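Local atomic coordinates of conserved domain protein (Porphyromonas gingivalis, PDB entry 3PNN), a protein that probably transfers a sugar from an activated nucleotide donor, as a cytoplasmic glycosyltransferase with a Rossmann-like alpha/beta/alpha fold that forms glycosidic linkages. Residues Y154-G157 with N158-E162; C205-A208 with E209-V213; F251-N254 with D255-S259. One frame throughout, in Å; residues are numbered along the deposited sequence.

Contact 1. Residues Y154-G157 with N158-E162; sequences YRVG and NTLSE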
loop_
_atom_site.group_PDB
_atom_site.type_symbol
_atom_site.label_atom_id
_atom_site.label_comp_id
_atom_site.label_asym_id
_atom_site.label_seq_id
_atom_site.Cartn_x
_atom_site.Cartn_y
_atom_site.Cartn_z
ATOM N N TYR A 154 6.218 -2.262 -10.316
ATOM C CA TYR A 154 5.499 -3.078 -11.291
ATOM C C TYR A 154 5.520 -2.361 -12.647
ATOM O O TYR A 154 5.887 -1.191 -12.717
ATOM C CB TYR A 154 4.073 -3.325 -10.805
ATOM C CG TYR A 154 4.066 -4.220 -9.583
ATOM C CD1 TYR A 154 3.958 -5.605 -9.719
ATOM C CD2 TYR A 154 4.238 -3.688 -8.305
ATOM C CE1 TYR A 154 3.979 -6.440 -8.613
ATOM C CE2 TYR A 154 4.271 -4.519 -7.187
ATOM C CZ TYR A 154 4.135 -5.891 -7.348
ATOM O OH TYR A 154 4.176 -6.720 -6.243
ATOM N N ARG A 155 5.149 -3.058 -13.721
ATOM C CA ARG A 155 5.119 -2.434 -15.048
ATOM C C ARG A 155 3.684 -2.021 -15.382
ATOM O O ARG A 155 2.764 -2.817 -15.255
ATOM C CB ARG A 155 5.680 -3.383 -16.120
ATOM C CG ARG A 155 7.205 -3.612 -16.024
ATOM C CD ARG A 155 7.590 -4.857 -15.211
ATOM N NE ARG A 155 9.051 -5.015 -15.128
ATOM C CZ ARG A 155 9.808 -5.497 -16.115
ATOM N NH1 ARG A 155 9.241 -5.881 -17.254
ATOM N NH2 ARG A 155 11.128 -5.605 -15.965
ATOM N N VAL A 156 3.502 -0.771 -15.796
ATOM C CA VAL A 156 2.153 -0.223 -15.953
ATOM C C VAL A 156 1.277 -1.062 -16.874
ATOM O O VAL A 156 0.090 -1.260 -16.594
ATOM C CB VAL A 156 2.177 1.239 -16.436
ATOM C CG1 VAL A 156 2.724 1.334 -17.872
ATOM C CG2 VAL A 156 0.770 1.846 -16.340
ATOM N N GLY A 157 1.860 -1.584 -17.953
ATOM C CA GLY A 157 1.101 -2.357 -18.931
ATOM C C GLY A 157 0.496 -3.635 -18.374
ATOM O O GLY A 157 -0.442 -4.197 -18.942
ATOM N N ASN A 158 1.038 -4.093 -17.250
ATOM C CA ASN A 158 0.527 -5.275 -16.569
ATOM C C ASN A 158 -0.546 -4.936 -15.529
ATOM O O ASN A 158 -1.087 -5.836 -14.879
ATOM C CB ASN A 158 1.663 -6.022 -15.849
ATOM C CG ASN A 158 2.699 -6.594 -16.800
ATOM O OD1 ASN A 158 2.388 -6.986 -17.931
ATOM N ND2 ASN A 158 3.938 -6.656 -16.339
ATOM N N THR A 159 -0.855 -3.652 -15.356
ATOM C CA THR A 159 -1.747 -3.239 -14.267
ATOM C C THR A 159 -3.012 -2.537 -14.736
ATOM O O THR A 159 -3.683 -1.874 -13.945
ATOM C CB THR A 159 -1.033 -2.284 -13.281
ATOM O OG1 THR A 159 -0.837 -0.999 -13.904
ATOM C CG2 THR A 159 0.327 -2.870 -12.832
ATOM N N LEU A 160 -3.350 -2.671 -16.013
ATOM C CA LEU A 160 -4.489 -1.932 -16.555
ATOM C C LEU A 160 -5.778 -2.744 -16.451
ATOM O O LEU A 160 -5.743 -3.935 -16.152
ATOM C CB LEU A 160 -4.229 -1.551 -18.012
ATOM C CG LEU A 160 -2.875 -0.876 -18.233
ATOM C CD1 LEU A 160 -2.652 -0.646 -19.723
ATOM C CD2 LEU A 160 -2.777 0.426 -17.450
ATOM N N SER A 161 -6.907 -2.086 -16.684
ATOM C CA SER A 161 -8.200 -2.763 -16.736
ATOM C C SER A 161 -8.882 -2.547 -18.081
ATOM O O SER A 161 -8.874 -1.441 -18.621
ATOM C CB SER A 161 -9.123 -2.271 -15.619
ATOM O OG SER A 161 -10.455 -2.742 -15.840
ATOM N N GLU A 162 -9.481 -3.603 -18.618
ATOM C CA GLU A 162 -10.256 -3.470 -19.849
ATOM C C GLU A 162 -11.585 -2.740 -19.627
ATOM O O GLU A 162 -12.289 -2.430 -20.585
ATOM C CB GLU A 162 -10.522 -4.839 -20.475
ATOM C CG GLU A 162 -9.273 -5.530 -21.000
ATOM C CD GLU A 162 -9.594 -6.739 -21.858
ATOM O OE1 GLU A 162 -10.396 -6.603 -22.807
ATOM O OE2 GLU A 162 -9.035 -7.824 -21.586
HETATM O O HOH W 1 4.470 -5.882 -13.751
HETATM O O HOH W 2 -2.663 -4.901 -17.935
#

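Contact 2. Residues C205-A208 with E209-V213; sequences CTLA and EDAPV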
loop_
_atom_site.group_PDB
_atom_site.type_symbol
_atom_site.label_atom_id
_atom_site.label_comp_id
_atom_site.label_asym_id
_atom_site.label_seq_id
_atom_site.Cartn_x
_atom_site.Cartn_y
_atom_site.Cartn_z
ATOM N N CYS A 205 -0.342 12.328 -22.219
ATOM C CA CYS A 205 0.995 11.775 -22.122
ATOM C C CYS A 205 0.909 10.270 -22.338
ATOM O O CYS A 205 -0.043 9.628 -21.891
ATOM C CB CYS A 205 1.593 12.073 -20.745
ATOM S SG CYS A 205 1.549 13.818 -20.239
ATOM N N THR A 206 1.894 9.706 -23.027
ATOM C CA THR A 206 1.924 8.263 -23.227
ATOM C C THR A 206 2.941 7.593 -22.310
ATOM O O THR A 206 3.838 8.238 -21.770
ATOM C CB THR A 206 2.212 7.879 -24.687
ATOM O OG1 THR A 206 3.510 8.353 -25.063
ATOM C CG2 THR A 206 1.166 8.482 -25.604
ATOM N N LEU A 207 2.779 6.287 -22.139
ATOM C CA LEU A 207 3.624 5.508 -21.256
ATOM C C LEU A 207 4.006 4.231 -21.985
ATOM O O LEU A 207 3.161 3.611 -22.628
ATOM C CB LEU A 207 2.839 5.145 -19.991
ATOM C CG LEU A 207 3.050 5.844 -18.644
ATOM C CD1 LEU A 207 3.555 7.258 -18.763
ATOM C CD2 LEU A 207 1.764 5.787 -17.815
ATOM N N ALA A 208 5.269 3.828 -21.879
ATOM C CA ALA A 208 5.701 2.534 -22.399
ATOM C C ALA A 208 5.037 1.400 -21.623
ATOM O O ALA A 208 4.659 1.577 -20.461
ATOM C CB ALA A 208 7.216 2.411 -22.306
ATOM N N GLU A 209 4.905 0.233 -22.251
ATOM C CA GLU A 209 4.328 -0.923 -21.562
ATOM C C GLU A 209 5.080 -1.272 -20.270
ATOM O O GLU A 209 4.475 -1.732 -19.289
ATOM C CB GLU A 209 4.302 -2.144 -22.485
ATOM C CG GLU A 209 3.335 -2.017 -23.659
ATOM C CD GLU A 209 1.877 -2.161 -23.247
ATOM O OE1 GLU A 209 1.594 -2.818 -22.217
ATOM O OE2 GLU A 209 1.009 -1.622 -23.967
ATOM N N ASP A 210 6.398 -1.073 -20.283
ATOM C CA ASP A 210 7.236 -1.436 -19.136
ATOM C C ASP A 210 7.545 -0.271 -18.190
ATOM O O ASP A 210 8.388 -0.396 -17.305
ATOM C CB ASP A 210 8.550 -2.076 -19.604
ATOM C CG ASP A 210 9.406 -1.123 -20.426
ATOM O OD1 ASP A 210 8.940 -0.001 -20.735
ATOM O OD2 ASP A 210 10.552 -1.496 -20.760
ATOM N N ALA A 211 6.875 0.863 -18.376
ATOM C CA ALA A 211 7.073 2.006 -17.487
ATOM C C ALA A 211 6.791 1.602 -16.038
ATOM O O ALA A 211 5.764 0.983 -15.748
ATOM C CB ALA A 211 6.159 3.161 -17.894
ATOM N N PRO A 212 7.696 1.960 -15.120
ATOM C CA PRO A 212 7.520 1.532 -13.726
ATOM C C PRO A 212 6.392 2.296 -13.030
ATOM O O PRO A 212 6.237 3.511 -13.251
ATOM C CB PRO A 212 8.855 1.893 -13.066
ATOM C CG PRO A 212 9.721 2.494 -14.150
ATOM C CD PRO A 212 8.873 2.823 -15.307
ATOM N N VAL A 213 5.619 1.596 -12.201
ATOM C CA VAL A 213 4.602 2.247 -11.368
ATOM C C VAL A 213 4.677 1.739 -9.947
ATOM O O VAL A 213 5.131 0.613 -9.696
ATOM C CB VAL A 213 3.155 2.043 -11.899
ATOM C CG1 VAL A 213 2.953 2.825 -13.195
ATOM C CG2 VAL A 213 2.847 0.563 -12.094
#

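Contact 3. Residues F251-N254 with D255-S259; sequences FVVN and DLIRS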
loop_
_atom_site.group_PDB
_atom_site.type_symbol
_atom_site.label_atom_id
_atom_site.label_comp_id
_atom_site.label_asym_id
_atom_site.label_seq_id
_atom_site.Cartn_x
_atom_site.Cartn_y
_atom_site.Cartn_z
ATOM N N PHE A 251 3.190 11.603 -2.210
ATOM C CA PHE A 251 3.505 13.015 -2.047
ATOM C C PHE A 251 4.693 13.237 -1.114
ATOM O O PHE A 251 5.620 13.996 -1.427
ATOM C CB PHE A 251 2.300 13.813 -1.538
ATOM C CG PHE A 251 2.655 15.212 -1.101
ATOM C CD1 PHE A 251 2.644 16.260 -2.004
ATOM C CD2 PHE A 251 3.020 15.473 0.214
ATOM C CE1 PHE A 251 2.983 17.543 -1.607
ATOM C CE2 PHE A 251 3.363 16.746 0.618
ATOM C CZ PHE A 251 3.344 17.784 -0.292
ATOM N N VAL A 252 4.641 12.595 0.047
ATOM C CA VAL A 252 5.715 12.671 1.030
ATOM C C VAL A 252 7.018 12.094 0.486
ATOM O O VAL A 252 8.071 12.705 0.610
ATOM C CB VAL A 252 5.331 11.889 2.315
ATOM C CG1 VAL A 252 6.540 11.745 3.227
ATOM C CG2 VAL A 252 4.179 12.597 3.014
ATOM N N VAL A 253 6.945 10.900 -0.098
ATOM C CA VAL A 253 8.133 10.258 -0.655
ATOM C C VAL A 253 8.748 11.152 -1.731
ATOM O O VAL A 253 9.960 11.355 -1.779
ATOM C CB VAL A 253 7.812 8.871 -1.239
ATOM C CG1 VAL A 253 8.967 8.364 -2.104
ATOM C CG2 VAL A 253 7.504 7.873 -0.107
ATOM N N ASN A 254 7.900 11.703 -2.587
ATOM C CA ASN A 254 8.383 12.594 -3.638
ATOM C C ASN A 254 9.126 13.805 -3.058
ATOM O O ASN A 254 10.181 14.226 -3.565
ATOM C CB ASN A 254 7.209 13.024 -4.524
ATOM C CG ASN A 254 7.656 13.744 -5.783
ATOM O OD1 ASN A 254 8.251 13.144 -6.682
ATOM N ND2 ASN A 254 7.358 15.032 -5.861
ATOM N N ASP A 255 8.595 14.356 -1.973
ATOM C CA ASP A 255 9.213 15.523 -1.363
ATOM C C ASP A 255 10.579 15.185 -0.787
ATOM O O ASP A 255 11.525 15.958 -0.922
ATOM C CB ASP A 255 8.319 16.093 -0.263
ATOM C CG ASP A 255 8.860 17.410 0.289
ATOM O OD1 ASP A 255 8.472 18.474 -0.232
ATOM O OD2 ASP A 255 9.687 17.381 1.228
ATOM N N LEU A 256 10.680 14.028 -0.133
ATOM C CA LEU A 256 11.929 13.619 0.501
ATOM C C LEU A 256 13.031 13.309 -0.506
ATOM O O LEU A 256 14.206 13.636 -0.292
ATOM C CB LEU A 256 11.684 12.397 1.389
ATOM C CG LEU A 256 10.806 12.637 2.617
ATOM C CD1 LEU A 256 10.643 11.313 3.377
ATOM C CD2 LEU A 256 11.431 13.703 3.511
ATOM N N ILE A 257 12.674 12.650 -1.602
ATOM C CA ILE A 257 13.683 12.393 -2.626
ATOM C C ILE A 257 14.094 13.663 -3.348
ATOM O O ILE A 257 15.262 13.839 -3.682
ATOM C CB ILE A 257 13.272 11.284 -3.642
ATOM C CG1 ILE A 257 12.010 11.650 -4.404
ATOM C CG2 ILE A 257 13.020 9.982 -2.933
ATOM C CD1 ILE A 257 11.300 10.383 -4.955
ATOM N N ARG A 258 13.158 14.574 -3.576
ATOM C CA ARG A 258 13.531 15.835 -4.211
ATOM C C ARG A 258 14.486 16.683 -3.359
ATOM O O ARG A 258 15.368 17.352 -3.894
ATOM C CB ARG A 258 12.291 16.642 -4.593
ATOM C CG ARG A 258 11.477 15.986 -5.702
ATOM C CD ARG A 258 10.343 16.886 -6.155
ATOM N NE ARG A 258 10.819 18.216 -6.528
ATOM C CZ ARG A 258 11.178 18.567 -7.762
ATOM N NH1 ARG A 258 11.116 17.684 -8.755
ATOM N NH2 ARG A 258 11.600 19.801 -8.006
ATOM N N SER A 259 14.322 16.655 -2.039
ATOM C CA SER A 259 15.202 17.423 -1.163
ATOM C C SER A 259 16.552 16.709 -0.952
ATOM O O SER A 259 17.525 17.308 -0.475
ATOM C CB SER A 259 14.521 17.636 0.181
ATOM O OG SER A 259 14.423 16.389 0.843
#

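Contact 1. Residues Y154-G157 with N158-E162
N158 N donates to R155 O at 2.9 Å, from above the carbonyl plane, as the chain leaves strand 148-155. The N158 side chain folds back toward the strand end, and N158 CB touches the same oxygen. N158 ND2 comes to 3.7 Å from R155 CB, and a water joins N158 ND2 to R155 N. The guanidinium of R155 leads off elsewhere, to a salt bridge with D268.

T159 follows with two bonds to one acceptor. T159 N reaches V156 O at 2.9 Å, well above the carbonyl plane. T159 OG1 donates to V156 O, also at 2.9 Å, but tilted only 19° from that plane. With chi1 at 72°, OG1 lies between the backbone N and the carbonyl carbon and turns back to V156. T159 CG2 packs against R155 O at 3.4 Å.

L160 CD2 comes to 4.0 Å from V156 CG2, and both side chains also rest on I195 of strand 194-198. R190 donates to G157 O.

The carbonyls of R155, V156 and G157 are thus met by main-chain N-H, hydroxyl and R190, and the double grip on V156 O ties the rotation of T159 to the backbone.

Contact 2. Residues C205-A208 with E209-V213
A208 O accepts from A211 N at 3.1 Å, with a fairly straight N-H...O angle of 164°. The donor stands well above the carbonyl plane, 68° out of it. A211 CB lies on the same side of that plane, 3.4 Å from A208 O. The methyl also meets L207, with L207 CG 4.2 Å from A211 CB. This is a light apolar contact across the bend. L207 also packs on I195 and F197 of strand 194-198 and on V170 of strand 166-173.

The bond from A211 to A208 closes a type I beta turn, A208 to A211, with E209 and D210 at its corners. The turn links strand 204-207 to strand 212-215, and it lies at the surface.

D210 turns its carboxylate back toward the start of the turn. A chi1 of 63° swings CG in over the D210 main chain, and D210 OD1 then comes to 3.4 Å from A208 CB. The contact is one of an oxygen with a methyl, so it adds packing and no hydrogen bond.

E209 behaves differently. E209 CB touches A208 C at 3.7 Å, but the chain bends at chi2 and the carboxylate is taken up by R190, to which OE1 forms a salt bridge. The main chain of E209 is hydrogen-bonded to G157.

Contact 3. Residues F251-N254 with D255-S259
Most of helix 249-259, residues 251 to 259, makes this contact, as a run of i to i+4 bonds with side chains in contact one turn apart. D255 N donates to F251 O and L256 N to V252 O. I257 N meets V253 O at 3.0 Å, nearly along the C=O axis, with an N-H...O angle of 168°. R258 N completes the run on N254 O.

On the buried side V252 and L256 lie side by side and point the same way, with V252 CG1 4.1 Å from L256 CD1. L256 CG also rests on V252 O. V252 packs on Y224 and L231 of helix 223-239. One step along, V253 CG1 is 4.2 Å from I257 CD1. A chi1 of 61° tucks I257 CG1 back against the preceding turn, 3.3 Å from both N254 O and V253 O. V253 and I257 both touch V264 of strand 263-268, and V253 also reaches W218 and F220 of strand 217-220.

The more open side holds N254 and R258. They run alongside each other, with the amide and guanidinium planes 33° apart. The touch is through R258 CD, 3.5 Å from N254 ND2, and not through the charged end. R258 CG presses on N254 O at 3.1 Å. N254 OD1 is committed to V182 N, which helps hold the amide in place and ties the helix to strand 179-191.

Near the end, S259 OG donates to L256 O at 3.0 Å. The whole is an amphipathic alpha-helix of an alpha/beta fold, with its apolar face laid against strands and a neighbouring helix.

Overall arrangement
Contacts 1 and 2 are neighbours, with centres 9 Å apart. Strands 148-155 and 212-215 run antiparallel there, and probable hydrogen bonds join Y154 O to V213 N (2.8 Å) and V156 N to A211 O (2.9 Å). V156 CG1 also packs on A208 O. The two turns therefore lie against each other, and R190 serves both, through G157 O and E209. Contact 3 stands apart. Its centre is about 25 Å from that of contact 1 and 21 Å from that of contact 2, and it touches neither. It is linked indirectly: helix 249-259 leads into strand 263-268, which pairs in parallel with strand 148-155 of contact 1.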